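Local coordinates for nucleoprotein (Rift Valley fever virus, PDB 3LYF) that encapsidates the viral RNA genome, protecting it from nucleases and forming the ribonucleoprotein template for transcription and replication, at residues D2-L7 with C116-V121; Q23-F28 with V179-L184; R36-L41 with S105-A110; A150-P155 with N207-E212. One frame throughout, in Å; residues are numbered along the deposited sequence.

How the contacts relate
The four contacts tie together an all-helical chain, and each lies about 13 to 15 Å from the chain's centre. Contacts 3 and 4 have centres about 15 Å apart and are the pair that touches, through Arg36 and Asn207 and through Ala110 and Phe208. Contacts 1 and 3 use consecutive helices, 112-122 and 104-110, with centres about 19 Å apart. Contacts 2 and 4 lie on opposite sides of the chain's centre, about 26 Å apart. Along the chain, contact 3 is nested within the loops closed by contacts 1 and 2, whereas contact 4 opens after contact 1 closes. Contact 1 lies by the dimerization residue Trp125; contact 3 contains the RNA-binding residue Arg106.

Contact 1 of 4, residues D2-L7 with C116-V121; sequences DNYQEL and CQALVV
Helix 3-7 and helix 116-121 approach to 9.7 Å between their local axes, with N-to-C directions 76° apart, and the backbones come closest at Tyr4 with Ala118 and at Gln5 with Val121. At the first of these points the methyl of Ala118 sits over the centre of the Tyr4 ring, its CB 3.5 Å from the ring centroid and 12° off the normal, a CH-pi contact. Lys55 of helix 50-63 makes a cation-pi contact with the same ring. Asp2 is the N-cap of helix 3-10: Tyr4 N donates to Asp2 OD2 at 2.9 Å, on the anti lone pair. This N-terminal helix belongs to the part of the chain that is probably essential for oligomerization. The Asp2 side chain crosses Val121 obliquely, with CG 3.7 Å from Val121 CG2. The other methyl of that valine, CG1, is anti to its own backbone N (chi1 166°), which carries it alongside the first helical turn, 3.8 Å from Asp2 CB and 3.9 Å from Gln5 N. Gln5 is bent at chi2, and its OE1 is hydrogen-bonded to NE1 of Trp125 of the same chain, the residue important for dimerization. Gln5 also packs on Trp125 of the second subunit, while Val121 packs on Glu124 of that subunit.

Contact 2 of 4, residues Q23-F28 with V179-L184; sequences QWVREF and VINPNL
Trp24 opens a type I beta turn that ends at Glu27, and this turn packs against Ile180 at the C-terminal end of helix 159-180. The backbones are nearest at Val25 and Ile180, whose CA atoms are 5.2 Å apart. Ile180 carries the contact with both of its branches. CG2 meets Trp24 CB at 3.6 Å and approaches the indole obliquely, the two side chains crossing at about a right angle. The other branch starts between the backbone N and the carbonyl carbon (chi1 64°), and with chi2 near 100° this brings CD1 against the turn, 3.5 Å from Trp24 O. From there CD1 also reaches the edge of the Phe28 ring, near its plane, 4.2 Å from CD2. One face of that ring is covered from within its own segment by Glu27 CG, 3.9 Å above the centre. Phe28 also packs on Leu173 and Ser177 of helix 159-180 and on Phe196 of helix 189-204. Just past the helix end, Asn181 OD1 lies 3.9 Å from Val25 CG2. No hydrogen bond crosses between the segments, and Ile180 O is buried beside Val25 with no polar partner; cohesion here therefore rests on apolar fit, probably at some cost in desolvation of that carbonyl.

Contact 3 of 4, residues R36-L41 with S105-A110; sequences RRVIEL and SRVAAA
Arg106 NH2 is gripped by two acceptors, Pro97 O and Asn96 OD1, while its stem enters the contact with Val38. NH1 of the same guanidinium is hydrogen-bonded to Ser98 O and Glu101 O, and NE to Gln31 OE1, so all three nitrogens are bonded, which should fix the rotation of the flat group. The chain is extended from CG to NE, which carries the charge away from helix 36-41 and leaves CB to face it, 4.0 Å from Val38 CG2. Arg106 binds RNA, and Ser105 beside it probably does too; the packing thus sets one helix of the RNA-binding region against helix 35-46. The two short helical segments have axes 9.2 Å apart at closest approach and N-to-C directions at 108°, a steep crossing centred on Val38 and Val107. Val38 makes most of the contacts across it. Its CG1, anti to the backbone N (chi1 170°), lies 3.7 Å from Ala110 CB and 4.2 Å from Val107 CG2, and is also close to Arg106 O. Ile39 adds a second contact to Ala110: its first bond points neither toward nor away from segment 105-110, and it is the end, CD1, that comes within 3.9 Å of the alanine CB. On helix 36-41, Arg37 NH1 forms a salt bridge of 2.8 Å with Glu40 OE1, while Arg37 NE is salt-bridged to Asp100.

Contact 4 of 4, residues A150-P155 with N207-E212; sequences AGMVDP and NFISHE
The His211 ring and the Asp154 carboxylate lie with their planes 25° apart, while the two side chains cross at about a right angle. OD1 of Asp154 approaches the ring obliquely, 3.5 Å from His211 CG, and Pro155 CG comes in obliquely as well, 3.7 Å from His211 NE2. These residues join the loop before helix 159-180 to the N-terminal end of helix 211-220, whose N-cap is Ser210. In the same part of the chain the Phe208 ring carries Ile209 CG1 over one face, 3.7 Å above its plane and offset toward the rim. Asp154 CG is anti to the backbone N (chi1 178°), which swings the carboxylate toward the start of the helix. There OD2 lies 3.3 Å from His211 O, but both are acceptors and no bond forms between them. Instead OD2 is salt-bridged to Arg215 and OD1 accepts from Ser156 OG, so the carboxylate is held by partners flanking the contact. Met152 starts away from segment 207-212, yet bends at chi2 and chi3 until its CE meets Ile209 CD1 at 3.5 Å, tighter than ordinary carbon packing. Phe208 O also accepts from Arg214 NH2. A water also bridges the segments, donating to Gly151 O at 2.9 Å and to Phe208 O at 2.7 Å.

Contact 1 of 4, residues D2-L7 with C116-V121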
loop_
_atom_site.group_PDB
_atom_site.type_symbol
_atom_site.label_atom_id
_atom_site.label_comp_id
_atom_site.label_asym_id
_atom_site.label_seq_id
_atom_site.Cartn_x
_atom_site.Cartn_y
_atom_site.Cartn_z
ATOM N N ASP A 2 -5.166 4.400 -7.449
ATOM C CA ASP A 2 -6.530 4.468 -6.939
ATOM C C ASP A 2 -6.822 5.894 -6.436
ATOM O O ASP A 2 -5.952 6.563 -5.883
ATOM C CB ASP A 2 -6.702 3.429 -5.839
ATOM C CG ASP A 2 -8.137 3.283 -5.398
ATOM O OD1 ASP A 2 -8.768 2.264 -5.733
ATOM O OD2 ASP A 2 -8.635 4.190 -4.725
ATOM N N ASN A 3 -8.047 6.377 -6.636
ATOM C CA ASN A 3 -8.352 7.767 -6.263
ATOM C C ASN A 3 -8.196 8.014 -4.759
ATOM O O ASN A 3 -7.860 9.132 -4.345
ATOM C CB ASN A 3 -9.728 8.178 -6.763
ATOM C CG ASN A 3 -10.076 9.591 -6.393
ATOM O OD1 ASN A 3 -10.978 9.811 -5.613
ATOM N ND2 ASN A 3 -9.337 10.552 -6.925
ATOM N N TYR A 4 -8.362 6.975 -3.945
ATOM C CA TYR A 4 -8.070 7.119 -2.520
ATOM C C TYR A 4 -6.617 7.552 -2.281
ATOM O O TYR A 4 -6.317 8.388 -1.414
ATOM C CB TYR A 4 -8.340 5.823 -1.789
ATOM C CG TYR A 4 -9.795 5.632 -1.363
ATOM C CD1 TYR A 4 -10.375 6.485 -0.428
ATOM C CD2 TYR A 4 -10.563 4.569 -1.855
ATOM C CE1 TYR A 4 -11.698 6.320 -0.018
ATOM C CE2 TYR A 4 -11.902 4.370 -1.403
ATOM C CZ TYR A 4 -12.452 5.275 -0.505
ATOM O OH TYR A 4 -13.747 5.137 -0.063
ATOM N N GLN A 5 -5.702 6.954 -3.037
ATOM C CA GLN A 5 -4.327 7.312 -2.896
ATOM C C GLN A 5 -4.064 8.709 -3.473
ATOM O O GLN A 5 -3.270 9.459 -2.891
ATOM C CB GLN A 5 -3.395 6.301 -3.569
ATOM C CG GLN A 5 -1.957 6.761 -3.345
ATOM C CD GLN A 5 -1.018 5.667 -2.988
ATOM O OE1 GLN A 5 -1.169 5.037 -1.959
ATOM N NE2 GLN A 5 -0.049 5.427 -3.843
ATOM N N GLU A 6 -4.728 9.062 -4.583
ATOM C CA GLU A 6 -4.576 10.401 -5.184
ATOM C C GLU A 6 -4.967 11.466 -4.197
ATOM O O GLU A 6 -4.341 12.498 -4.107
ATOM C CB GLU A 6 -5.421 10.595 -6.444
ATOM C CG GLU A 6 -5.132 9.632 -7.568
ATOM C CD GLU A 6 -5.888 9.982 -8.816
ATOM O OE1 GLU A 6 -7.102 10.249 -8.702
ATOM O OE2 GLU A 6 -5.282 9.974 -9.912
ATOM N N LEU A 7 -6.001 11.174 -3.411
ATOM C CA LEU A 7 -6.442 12.068 -2.380
ATOM C C LEU A 7 -5.452 12.092 -1.226
ATOM O O LEU A 7 -5.209 13.136 -0.642
ATOM C CB LEU A 7 -7.828 11.667 -1.919
ATOM C CG LEU A 7 -8.969 11.876 -2.937
ATOM C CD1 LEU A 7 -10.267 11.216 -2.425
ATOM C CD2 LEU A 7 -9.191 13.385 -3.191
ATOM N N CYS A 116 -13.533 0.998 5.512
ATOM C CA CYS A 116 -12.769 -0.212 5.647
ATOM C C CYS A 116 -12.308 -0.693 4.293
ATOM O O CYS A 116 -11.202 -1.201 4.186
ATOM C CB CYS A 116 -13.558 -1.296 6.404
ATOM S SG CYS A 116 -13.814 -0.895 8.091
ATOM N N GLN A 117 -13.115 -0.512 3.242
ATOM C CA GLN A 117 -12.655 -0.844 1.897
ATOM C C GLN A 117 -11.488 0.048 1.451
ATOM O O GLN A 117 -10.563 -0.434 0.783
ATOM C CB GLN A 117 -13.830 -0.812 0.886
ATOM C CG GLN A 117 -13.493 -1.232 -0.531
ATOM C CD GLN A 117 -12.751 -2.574 -0.637
ATOM O OE1 GLN A 117 -13.135 -3.578 -0.024
ATOM N NE2 GLN A 117 -11.670 -2.586 -1.427
ATOM N N ALA A 118 -11.460 1.309 1.888
ATOM C CA ALA A 118 -10.328 2.188 1.585
ATOM C C ALA A 118 -8.995 1.736 2.214
ATOM O O ALA A 118 -7.911 2.084 1.703
ATOM C CB ALA A 118 -10.634 3.631 2.023
ATOM N N LEU A 119 -9.081 0.972 3.300
ATOM C CA LEU A 119 -7.909 0.562 4.039
ATOM C C LEU A 119 -7.012 -0.364 3.233
ATOM O O LEU A 119 -5.808 -0.412 3.506
ATOM C CB LEU A 119 -8.271 -0.106 5.353
ATOM C CG LEU A 119 -8.991 0.690 6.419
ATOM C CD1 LEU A 119 -9.404 -0.297 7.463
ATOM C CD2 LEU A 119 -8.070 1.772 7.032
ATOM N N VAL A 120 -7.597 -1.056 2.247
ATOM C CA VAL A 120 -6.858 -1.889 1.293
ATOM C C VAL A 120 -5.868 -1.016 0.497
ATOM O O VAL A 120 -4.709 -1.392 0.299
ATOM C CB VAL A 120 -7.839 -2.643 0.341
ATOM C CG1 VAL A 120 -7.104 -3.345 -0.825
ATOM C CG2 VAL A 120 -8.606 -3.702 1.116
ATOM N N VAL A 121 -6.284 0.171 0.087
ATOM C CA VAL A 121 -5.370 1.063 -0.667
ATOM C C VAL A 121 -4.484 1.957 0.223
ATOM O O VAL A 121 -3.334 2.294 -0.153
ATOM C CB VAL A 121 -6.172 1.937 -1.692
ATOM C CG1 VAL A 121 -5.327 3.118 -2.257
ATOM C CG2 VAL A 121 -6.671 1.048 -2.809
#

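Contact 2 of 4, residues Q23-F28 with V179-L184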
loop_
_atom_site.group_PDB
_atom_site.type_symbol
_atom_site.label_atom_id
_atom_site.label_comp_id
_atom_site.label_asym_id
_atom_site.label_seq_id
_atom_site.Cartn_x
_atom_site.Cartn_y
_atom_site.Cartn_z
ATOM N N GLN A 23 -3.534 15.024 16.817
ATOM C CA GLN A 23 -4.462 14.544 15.778
ATOM C C GLN A 23 -5.164 13.206 16.093
ATOM O O GLN A 23 -6.253 12.943 15.580
ATOM C CB GLN A 23 -3.721 14.409 14.461
ATOM C CG GLN A 23 -3.370 15.717 13.791
ATOM C CD GLN A 23 -4.559 16.469 13.194
ATOM O OE1 GLN A 23 -5.703 16.060 13.337
ATOM N NE2 GLN A 23 -4.274 17.582 12.499
ATOM N N TRP A 24 -4.552 12.361 16.913
ATOM C CA TRP A 24 -5.056 10.998 17.109
ATOM C C TRP A 24 -5.371 10.616 18.530
ATOM O O TRP A 24 -6.007 9.590 18.750
ATOM C CB TRP A 24 -4.012 9.993 16.640
ATOM C CG TRP A 24 -3.429 10.328 15.336
ATOM C CD1 TRP A 24 -2.293 11.027 15.106
ATOM C CD2 TRP A 24 -3.970 10.000 14.060
ATOM N NE1 TRP A 24 -2.078 11.144 13.759
ATOM C CE2 TRP A 24 -3.100 10.521 13.095
ATOM C CE3 TRP A 24 -5.105 9.305 13.642
ATOM C CZ2 TRP A 24 -3.337 10.385 11.737
ATOM C CZ3 TRP A 24 -5.332 9.161 12.297
ATOM C CH2 TRP A 24 -4.454 9.692 11.363
ATOM N N VAL A 25 -4.870 11.380 19.499
ATOM C CA VAL A 25 -4.840 10.901 20.872
ATOM C C VAL A 25 -6.250 10.591 21.413
ATOM O O VAL A 25 -6.407 9.682 22.245
ATOM C CB VAL A 25 -4.020 11.846 21.830
ATOM C CG1 VAL A 25 -4.683 13.242 21.987
ATOM C CG2 VAL A 25 -3.815 11.164 23.181
ATOM N N ARG A 26 -7.270 11.286 20.897
ATOM C CA ARG A 26 -8.646 11.128 21.400
ATOM C C ARG A 26 -9.493 10.046 20.689
ATOM O O ARG A 26 -10.713 10.000 20.848
ATOM C CB ARG A 26 -9.363 12.468 21.296
ATOM C CG ARG A 26 -8.741 13.579 22.129
ATOM C CD ARG A 26 -9.349 14.941 21.748
ATOM N NE ARG A 26 -8.972 15.998 22.691
ATOM C CZ ARG A 26 -9.452 17.243 22.677
ATOM N NH1 ARG A 26 -10.339 17.630 21.755
ATOM N NH2 ARG A 26 -9.036 18.116 23.599
ATOM N N GLU A 27 -8.857 9.167 19.934
ATOM C CA GLU A 27 -9.590 8.274 19.038
ATOM C C GLU A 27 -10.616 7.386 19.760
ATOM O O GLU A 27 -11.697 7.123 19.226
ATOM C CB GLU A 27 -8.621 7.425 18.216
ATOM C CG GLU A 27 -9.266 6.259 17.475
ATOM C CD GLU A 27 -10.215 6.670 16.346
ATOM O OE1 GLU A 27 -9.719 7.195 15.316
ATOM O OE2 GLU A 27 -11.448 6.414 16.481
ATOM N N PHE A 28 -10.281 6.925 20.963
ATOM C CA PHE A 28 -11.192 6.068 21.721
ATOM C C PHE A 28 -11.923 6.819 22.832
ATOM O O PHE A 28 -12.452 6.194 23.751
ATOM C CB PHE A 28 -10.439 4.847 22.255
ATOM C CG PHE A 28 -9.746 4.059 21.171
ATOM C CD1 PHE A 28 -10.458 3.127 20.407
ATOM C CD2 PHE A 28 -8.395 4.274 20.888
ATOM C CE1 PHE A 28 -9.838 2.414 19.414
ATOM C CE2 PHE A 28 -7.769 3.559 19.893
ATOM C CZ PHE A 28 -8.488 2.627 19.147
ATOM N N VAL A 179 0.315 3.431 19.641
ATOM C CA VAL A 179 0.913 4.436 18.761
ATOM C C VAL A 179 0.250 5.803 18.958
ATOM O O VAL A 179 0.931 6.829 19.127
ATOM C CB VAL A 179 0.821 4.033 17.268
ATOM C CG1 VAL A 179 1.234 5.210 16.376
ATOM C CG2 VAL A 179 1.698 2.824 16.987
ATOM N N ILE A 180 -1.077 5.819 18.938
ATOM C CA ILE A 180 -1.808 7.070 19.038
ATOM C C ILE A 180 -1.750 7.647 20.448
ATOM O O ILE A 180 -1.661 8.867 20.597
ATOM C CB ILE A 180 -3.276 6.954 18.532
ATOM C CG1 ILE A 180 -4.106 5.983 19.385
ATOM C CG2 ILE A 180 -3.283 6.544 17.078
ATOM C CD1 ILE A 180 -4.998 6.640 20.417
ATOM N N ASN A 181 -1.763 6.775 21.464
ATOM C CA ASN A 181 -1.715 7.200 22.864
ATOM C C ASN A 181 -0.455 6.731 23.618
ATOM O O ASN A 181 -0.458 5.648 24.204
ATOM C CB ASN A 181 -2.967 6.720 23.615
ATOM C CG ASN A 181 -3.133 7.415 24.963
ATOM O OD1 ASN A 181 -2.330 8.276 25.320
ATOM N ND2 ASN A 181 -4.171 7.047 25.710
ATOM N N PRO A 182 0.610 7.564 23.626
ATOM C CA PRO A 182 1.880 7.271 24.319
ATOM C C PRO A 182 1.755 6.921 25.811
ATOM O O PRO A 182 2.651 6.276 26.374
ATOM C CB PRO A 182 2.679 8.564 24.146
ATOM C CG PRO A 182 2.168 9.160 22.892
ATOM C CD PRO A 182 0.702 8.814 22.843
ATOM N N ASN A 183 0.655 7.329 26.441
ATOM C CA ASN A 183 0.392 6.935 27.819
ATOM C C ASN A 183 0.167 5.428 27.980
ATOM O O ASN A 183 0.279 4.910 29.097
ATOM C CB ASN A 183 -0.818 7.686 28.383
ATOM C CG ASN A 183 -0.733 9.176 28.160
ATOM O OD1 ASN A 183 0.091 9.868 28.772
ATOM N ND2 ASN A 183 -1.590 9.690 27.283
ATOM N N LEU A 184 -0.157 4.730 26.886
ATOM C CA LEU A 184 -0.429 3.284 26.928
ATOM C C LEU A 184 0.728 2.426 26.386
ATOM O O LEU A 184 0.659 1.198 26.420
ATOM C CB LEU A 184 -1.711 2.971 26.139
ATOM C CG LEU A 184 -2.910 3.907 26.345
ATOM C CD1 LEU A 184 -4.081 3.515 25.428
ATOM C CD2 LEU A 184 -3.351 3.924 27.789
#

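Contact 3 of 4, residues R36-L41 with S105-A110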
loop_
_atom_site.group_PDB
_atom_site.type_symbol
_atom_site.label_atom_id
_atom_site.label_comp_id
_atom_site.label_asym_id
_atom_site.label_seq_id
_atom_site.Cartn_x
_atom_site.Cartn_y
_atom_site.Cartn_z
ATOM N N ARG A 36 -26.936 7.580 11.585
ATOM C CA ARG A 36 -28.028 8.028 10.682
ATOM C C ARG A 36 -28.055 9.551 10.590
ATOM O O ARG A 36 -28.341 10.146 9.533
ATOM C CB ARG A 36 -29.380 7.524 11.205
ATOM C CG ARG A 36 -29.501 6.011 11.158
ATOM C CD ARG A 36 -30.766 5.478 11.800
ATOM N NE ARG A 36 -31.035 4.108 11.345
ATOM C CZ ARG A 36 -30.647 2.994 11.971
ATOM N NH1 ARG A 36 -29.938 3.056 13.093
ATOM N NH2 ARG A 36 -30.970 1.804 11.462
ATOM N N ARG A 37 -27.774 10.187 11.714
ATOM C CA ARG A 37 -27.809 11.653 11.749
ATOM C C ARG A 37 -26.629 12.231 10.948
ATOM O O ARG A 37 -26.766 13.205 10.234
ATOM C CB ARG A 37 -27.842 12.117 13.192
ATOM C CG ARG A 37 -28.217 13.576 13.387
ATOM C CD ARG A 37 -29.502 14.032 12.732
ATOM N NE ARG A 37 -29.551 15.489 12.820
ATOM C CZ ARG A 37 -29.915 16.324 11.852
ATOM N NH1 ARG A 37 -30.331 15.902 10.661
ATOM N NH2 ARG A 37 -29.867 17.609 12.088
ATOM N N VAL A 38 -25.473 11.577 11.027
ATOM C CA VAL A 38 -24.324 11.979 10.244
ATOM C C VAL A 38 -24.668 11.981 8.781
ATOM O O VAL A 38 -24.399 12.953 8.073
ATOM C CB VAL A 38 -23.080 11.113 10.590
ATOM C CG1 VAL A 38 -21.900 11.349 9.582
ATOM C CG2 VAL A 38 -22.608 11.523 12.003
ATOM N N ILE A 39 -25.283 10.907 8.318
ATOM C CA ILE A 39 -25.628 10.801 6.915
ATOM C C ILE A 39 -26.645 11.870 6.509
ATOM O O ILE A 39 -26.505 12.497 5.470
ATOM C CB ILE A 39 -26.199 9.399 6.588
ATOM C CG1 ILE A 39 -25.198 8.286 6.938
ATOM C CG2 ILE A 39 -26.661 9.316 5.141
ATOM C CD1 ILE A 39 -23.828 8.470 6.349
ATOM N N GLU A 40 -27.644 12.114 7.355
ATOM C CA GLU A 40 -28.591 13.192 7.063
ATOM C C GLU A 40 -27.897 14.529 6.913
ATOM O O GLU A 40 -28.193 15.275 5.984
ATOM C CB GLU A 40 -29.633 13.335 8.168
ATOM C CG GLU A 40 -30.646 12.255 8.201
ATOM C CD GLU A 40 -31.521 12.333 9.447
ATOM O OE1 GLU A 40 -31.481 13.379 10.175
ATOM O OE2 GLU A 40 -32.218 11.330 9.685
ATOM N N LEU A 41 -26.995 14.853 7.842
ATOM C CA LEU A 41 -26.265 16.133 7.769
ATOM C C LEU A 41 -25.356 16.258 6.535
ATOM O O LEU A 41 -25.276 17.310 5.858
ATOM C CB LEU A 41 -25.468 16.345 9.053
ATOM C CG LEU A 41 -26.314 16.561 10.297
ATOM C CD1 LEU A 41 -25.433 16.471 11.512
ATOM C CD2 LEU A 41 -27.007 17.964 10.210
ATOM N N SER A 105 -13.947 11.862 12.146
ATOM C CA SER A 105 -14.125 10.517 12.700
ATOM C C SER A 105 -15.582 10.009 12.649
ATOM O O SER A 105 -15.850 8.829 12.324
ATOM C CB SER A 105 -13.529 10.400 14.124
ATOM O OG SER A 105 -14.427 10.855 15.138
ATOM N N ARG A 106 -16.544 10.894 12.935
ATOM C CA ARG A 106 -17.957 10.516 12.793
ATOM C C ARG A 106 -18.336 10.164 11.366
ATOM O O ARG A 106 -19.054 9.199 11.134
ATOM C CB ARG A 106 -18.866 11.631 13.313
ATOM C CG ARG A 106 -18.816 11.766 14.773
ATOM C CD ARG A 106 -19.677 12.920 15.279
ATOM N NE ARG A 106 -19.489 13.055 16.729
ATOM C CZ ARG A 106 -20.184 13.879 17.521
ATOM N NH1 ARG A 106 -21.134 14.657 17.026
ATOM N NH2 ARG A 106 -19.921 13.921 18.821
ATOM N N VAL A 107 -17.828 10.919 10.395
ATOM C CA VAL A 107 -18.055 10.600 9.006
ATOM C C VAL A 107 -17.480 9.225 8.630
ATOM O O VAL A 107 -18.175 8.427 7.981
ATOM C CB VAL A 107 -17.501 11.695 8.057
ATOM C CG1 VAL A 107 -17.611 11.226 6.593
ATOM C CG2 VAL A 107 -18.307 13.027 8.286
ATOM N N ALA A 108 -16.237 8.967 9.035
ATOM C CA ALA A 108 -15.569 7.690 8.757
ATOM C C ALA A 108 -16.363 6.530 9.372
ATOM O O ALA A 108 -16.526 5.452 8.787
ATOM C CB ALA A 108 -14.090 7.709 9.319
ATOM N N ALA A 109 -16.865 6.753 10.560
ATOM C CA ALA A 109 -17.588 5.722 11.289
ATOM C C ALA A 109 -18.972 5.455 10.715
ATOM O O ALA A 109 -19.402 4.303 10.667
ATOM C CB ALA A 109 -17.684 6.094 12.778
ATOM N N ALA A 110 -19.674 6.496 10.267
ATOM C CA ALA A 110 -21.010 6.319 9.642
ATOM C C ALA A 110 -20.938 5.650 8.269
ATOM O O ALA A 110 -21.913 5.080 7.791
ATOM C CB ALA A 110 -21.710 7.683 9.505
#

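Contact 4 of 4, residues A150-P155 with N207-E212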
loop_
_atom_site.group_PDB
_atom_site.type_symbol
_atom_site.label_atom_id
_atom_site.label_comp_id
_atom_site.label_asym_id
_atom_site.label_seq_id
_atom_site.Cartn_x
_atom_site.Cartn_y
_atom_site.Cartn_z
ATOM N N ALA A 150 -15.393 -2.247 13.705
ATOM C CA ALA A 150 -16.354 -2.867 14.679
ATOM C C ALA A 150 -17.805 -2.700 14.252
ATOM O O ALA A 150 -18.666 -3.513 14.585
ATOM C CB ALA A 150 -16.156 -2.301 16.095
ATOM N N GLY A 151 -18.092 -1.653 13.510
ATOM C CA GLY A 151 -19.440 -1.427 13.014
ATOM C C GLY A 151 -19.782 -2.350 11.861
ATOM O O GLY A 151 -20.914 -2.303 11.375
ATOM N N MET A 152 -18.816 -3.157 11.384
ATOM C CA MET A 152 -19.068 -4.114 10.288
ATOM C C MET A 152 -19.230 -5.527 10.791
ATOM O O MET A 152 -19.512 -6.441 10.003
ATOM C CB MET A 152 -17.884 -4.155 9.318
ATOM C CG MET A 152 -17.660 -2.925 8.510
ATOM S SD MET A 152 -18.828 -2.726 7.188
ATOM C CE MET A 152 -20.157 -1.827 7.977
ATOM N N VAL A 153 -19.014 -5.709 12.096
ATOM C CA VAL A 153 -19.060 -7.012 12.714
ATOM C C VAL A 153 -20.522 -7.382 12.999
ATOM O O VAL A 153 -21.203 -6.644 13.689
ATOM C CB VAL A 153 -18.295 -7.017 14.052
ATOM C CG1 VAL A 153 -18.359 -8.388 14.701
ATOM C CG2 VAL A 153 -16.840 -6.575 13.854
ATOM N N ASP A 154 -20.971 -8.511 12.450
ATOM C CA ASP A 154 -22.268 -9.084 12.698
ATOM C C ASP A 154 -22.239 -9.898 13.997
ATOM O O ASP A 154 -21.633 -10.977 14.051
ATOM C CB ASP A 154 -22.635 -9.997 11.508
ATOM C CG ASP A 154 -23.971 -10.706 11.667
ATOM O OD1 ASP A 154 -24.661 -10.458 12.666
ATOM O OD2 ASP A 154 -24.316 -11.544 10.779
ATOM N N PRO A 155 -22.929 -9.407 15.049
ATOM C CA PRO A 155 -22.893 -10.122 16.331
ATOM C C PRO A 155 -23.650 -11.467 16.370
ATOM O O PRO A 155 -23.537 -12.221 17.346
ATOM C CB PRO A 155 -23.479 -9.097 17.294
ATOM C CG PRO A 155 -24.449 -8.385 16.466
ATOM C CD PRO A 155 -23.761 -8.191 15.147
ATOM N N ASN A 207 -27.515 -0.438 16.325
ATOM C CA ASN A 207 -28.566 -0.759 15.350
ATOM C C ASN A 207 -28.287 -0.197 13.962
ATOM O O ASN A 207 -29.163 -0.239 13.100
ATOM C CB ASN A 207 -29.979 -0.372 15.885
ATOM C CG ASN A 207 -30.186 1.140 16.027
ATOM O OD1 ASN A 207 -29.545 1.941 15.330
ATOM N ND2 ASN A 207 -31.128 1.539 16.911
ATOM N N PHE A 208 -27.055 0.271 13.713
ATOM C CA PHE A 208 -26.714 0.868 12.423
ATOM C C PHE A 208 -26.048 -0.159 11.512
ATOM O O PHE A 208 -24.950 -0.662 11.850
ATOM C CB PHE A 208 -25.785 2.071 12.603
ATOM C CG PHE A 208 -25.510 2.790 11.331
ATOM C CD1 PHE A 208 -26.534 3.392 10.634
ATOM C CD2 PHE A 208 -24.218 2.842 10.803
ATOM C CE1 PHE A 208 -26.297 4.069 9.464
ATOM C CE2 PHE A 208 -23.980 3.500 9.632
ATOM C CZ PHE A 208 -25.025 4.109 8.949
ATOM N N ILE A 209 -26.717 -0.417 10.374
ATOM C CA ILE A 209 -26.412 -1.482 9.415
ATOM C C ILE A 209 -26.787 -2.859 9.965
ATOM O O ILE A 209 -26.237 -3.305 10.967
ATOM C CB ILE A 209 -24.942 -1.470 8.901
ATOM C CG1 ILE A 209 -24.544 -0.054 8.432
ATOM C CG2 ILE A 209 -24.782 -2.507 7.804
ATOM C CD1 ILE A 209 -23.126 0.021 7.940
ATOM N N SER A 210 -27.721 -3.518 9.281
ATOM C CA SER A 210 -28.321 -4.772 9.742
ATOM C C SER A 210 -27.306 -5.894 9.829
ATOM O O SER A 210 -26.278 -5.844 9.156
ATOM C CB SER A 210 -29.401 -5.238 8.769
ATOM O OG SER A 210 -28.862 -5.717 7.530
ATOM N N HIS A 211 -27.644 -6.921 10.605
ATOM C CA HIS A 211 -26.881 -8.157 10.648
ATOM C C HIS A 211 -26.529 -8.676 9.269
ATOM O O HIS A 211 -25.365 -9.015 8.990
ATOM C CB HIS A 211 -27.680 -9.254 11.357
ATOM C CG HIS A 211 -27.875 -9.028 12.815
ATOM N ND1 HIS A 211 -28.758 -9.784 13.564
ATOM C CD2 HIS A 211 -27.315 -8.135 13.670
ATOM C CE1 HIS A 211 -28.713 -9.374 14.819
ATOM N NE2 HIS A 211 -27.846 -8.379 14.910
ATOM N N GLU A 212 -27.552 -8.762 8.415
ATOM C CA GLU A 212 -27.387 -9.260 7.054
ATOM C C GLU A 212 -26.430 -8.411 6.219
ATOM O O GLU A 212 -25.530 -8.946 5.582
ATOM C CB GLU A 212 -28.722 -9.314 6.314
ATOM C CG GLU A 212 -28.646 -10.079 4.973
ATOM C CD GLU A 212 -29.901 -9.942 4.163
ATOM O OE1 GLU A 212 -30.300 -8.781 3.884
ATOM O OE2 GLU A 212 -30.482 -10.992 3.791
HETATM O O HOH W 1 -22.384 0.180 11.416
#